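PDB 5J8N: exodeoxyribonuclease III from Methanosarcina mazei, which probably cuts DNA at abasic sites and trims it from 3' ends as a magnesium-dependent nuclease of the AP/ExoA repair family. Local coordinates for residues A[222-227]-A[251-256]. The protein carries 3 engineered substitutions. Sequence-based numbering, arbitrary orientation. Where two conformers were deposited one is given.
Sequences DYVFVS and VGLELE
V251 stands against D222, on strand 218-227: its CG1 touches the backbone O of D222 at 3.6 Å and the CB of the same residue at 3.8 Å, while its CG2 meets CG2 of V224 at 4.1 Å. V224 splits its two methyls between neighbours. With CG1 anti to the backbone N (chi1 -173°), that methyl faces CD2 of L253, which has two conformers; in the one given, the same CD2 lies near CG1 of V226 as well. No hydrogen bond crosses; the two segments, their axes 26° from parallel, meet mainly through side chains. An alanine in place of V251 would probably open a gap beside the backbone of D222 and leave CG2 of V224 without its methyl partner. The carboxylate of D222 turns off the contact, and its OD2 hydrogen-bonds to H248 ND1 and S204 OG. Within its own sheet 218-227 is flanked by 146-149 and 189-191, while 251-256 lies between 3-10 and 234-239. Two sheets packed face to face through aliphatic side chains form the beta-sandwich core of the DNase I-like fold, with D222, predicted to be important for catalysis, and H248, the predicted proton acceptor, at one end.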
loop_
_atom_site.group_PDB
_atom_site.type_symbol
_atom_site.label_atom_id
_atom_site.label_comp_id
_atom_site.label_asym_id
_atom_site.label_seq_id
_atom_site.Cartn_x
_atom_site.Cartn_y
_atom_site.Cartn_z
ATOM N N ASP A 222 6.392 -2.405 -0.840
ATOM C CA ASP A 222 4.964 -2.316 -1.170
ATOM C C ASP A 222 4.440 -3.702 -1.369
ATOM O O ASP A 222 5.066 -4.531 -2.050
ATOM C CB ASP A 222 4.780 -1.467 -2.442
ATOM C CG ASP A 222 5.355 -0.104 -2.243
ATOM O OD1 ASP A 222 4.660 0.754 -1.642
ATOM O OD2 ASP A 222 6.531 0.103 -2.614
ATOM N N TYR A 223 3.244 -3.966 -0.819
ATOM C CA TYR A 223 2.700 -5.320 -0.740
ATOM C C TYR A 223 1.192 -5.299 -0.942
ATOM O O TYR A 223 0.545 -4.260 -0.721
ATOM C CB TYR A 223 2.957 -5.914 0.648
ATOM C CG TYR A 223 4.387 -6.009 1.121
ATOM C CD1 TYR A 223 5.074 -4.877 1.570
ATOM C CD2 TYR A 223 5.014 -7.256 1.225
ATOM C CE1 TYR A 223 6.378 -4.958 2.043
ATOM C CE2 TYR A 223 6.347 -7.361 1.691
ATOM C CZ TYR A 223 6.981 -6.194 2.130
ATOM O OH TYR A 223 8.255 -6.326 2.648
ATOM N N VAL A 224 0.658 -6.444 -1.315
ATOM C CA VAL A 224 -0.779 -6.650 -1.109
ATOM C C VAL A 224 -0.898 -7.919 -0.311
ATOM O O VAL A 224 -0.443 -9.000 -0.717
ATOM C CB VAL A 224 -1.621 -6.722 -2.407
ATOM C CG1 VAL A 224 -3.099 -6.756 -2.051
ATOM C CG2 VAL A 224 -1.316 -5.535 -3.345
ATOM N N PHE A 225 -1.505 -7.835 0.866
ATOM C CA PHE A 225 -1.776 -8.974 1.728
ATOM C C PHE A 225 -3.214 -9.388 1.616
ATOM O O PHE A 225 -4.091 -8.540 1.363
ATOM C CB PHE A 225 -1.483 -8.643 3.186
ATOM C CG PHE A 225 -0.112 -8.074 3.414
ATOM C CD1 PHE A 225 1.001 -8.922 3.481
ATOM C CD2 PHE A 225 0.050 -6.731 3.537
ATOM C CE1 PHE A 225 2.290 -8.380 3.706
ATOM C CE2 PHE A 225 1.328 -6.172 3.766
ATOM C CZ PHE A 225 2.450 -7.020 3.821
ATOM N N VAL A 226 -3.461 -10.666 1.764
ATOM C CA VAL A 226 -4.873 -11.145 1.858
ATOM C C VAL A 226 -5.010 -12.021 3.067
ATOM O O VAL A 226 -4.093 -12.750 3.460
ATOM C CB VAL A 226 -5.345 -11.885 0.592
ATOM C CG1 VAL A 226 -5.290 -10.925 -0.637
ATOM C CG2 VAL A 226 -4.544 -13.190 0.337
ATOM N N SER A 227 -6.174 -11.969 3.699
ATOM C CA SER A 227 -6.492 -12.982 4.700
ATOM C C SER A 227 -6.540 -14.356 4.034
ATOM O O SER A 227 -6.840 -14.488 2.839
ATOM C CB SER A 227 -7.817 -12.662 5.382
ATOM O OG SER A 227 -8.815 -12.361 4.399
ATOM N N VAL A 251 2.432 -2.104 -7.240
ATOM C CA VAL A 251 2.212 -3.524 -7.070
ATOM C C VAL A 251 0.754 -3.831 -7.249
ATOM O O VAL A 251 -0.083 -2.918 -7.290
ATOM C CB VAL A 251 2.723 -4.008 -5.651
ATOM C CG1 VAL A 251 4.204 -3.721 -5.482
ATOM C CG2 VAL A 251 1.936 -3.347 -4.518
ATOM N N GLY A 252 0.404 -5.086 -7.455
ATOM C CA GLY A 252 -1.008 -5.350 -7.650
ATOM C C GLY A 252 -1.382 -6.792 -7.466
ATOM O O GLY A 252 -0.527 -7.649 -7.272
ATOM N N LEU A 253 -2.662 -7.044 -7.577
ATOM C CA LEU A 253 -3.073 -8.440 -7.671
ATOM C C LEU A 253 -4.413 -8.553 -8.336
ATOM O O LEU A 253 -5.124 -7.528 -8.542
ATOM C CB LEU A 253 -3.075 -9.168 -6.336
ATOM C CG LEU A 253 -3.985 -8.632 -5.242
ATOM C CD1 LEU A 253 -5.471 -8.762 -5.580
ATOM C CD2 LEU A 253 -3.726 -9.456 -3.958
ATOM N N GLU A 254 -4.744 -9.778 -8.734
ATOM C CA GLU A 254 -6.000 -10.055 -9.374
ATOM C C GLU A 254 -6.774 -11.039 -8.537
ATOM O O GLU A 254 -6.198 -12.043 -8.115
ATOM C CB GLU A 254 -5.825 -10.638 -10.765
ATOM C CG GLU A 254 -5.326 -9.568 -11.710
ATOM C CD GLU A 254 -5.275 -10.094 -13.108
ATOM O OE1 GLU A 254 -4.213 -10.620 -13.455
ATOM O OE2 GLU A 254 -6.305 -10.035 -13.825
ATOM N N LEU A 255 -8.055 -10.720 -8.332
ATOM C CA LEU A 255 -8.987 -11.587 -7.603
ATOM C C LEU A 255 -10.115 -12.033 -8.497
ATOM O O LEU A 255 -10.557 -11.304 -9.376
ATOM C CB LEU A 255 -9.603 -10.869 -6.410
ATOM C CG LEU A 255 -8.604 -10.394 -5.356
ATOM C CD1 LEU A 255 -9.227 -9.294 -4.529
ATOM C CD2 LEU A 255 -8.197 -11.542 -4.452
ATOM N N GLU A 256 -10.621 -13.231 -8.248
ATOM C CA GLU A 256 -11.755 -13.742 -8.971
ATOM C C GLU A 256 -12.697 -14.362 -7.958
ATOM O O GLU A 256 -12.211 -15.097 -7.088
ATOM C CB GLU A 256 -11.317 -14.817 -9.978
ATOM C CG GLU A 256 -12.442 -15.350 -10.782
ATOM C CD GLU A 256 -12.021 -16.465 -11.725
ATOM O OE1 GLU A 256 -12.810 -17.402 -11.914
ATOM O OE2 GLU A 256 -10.919 -16.398 -12.283
#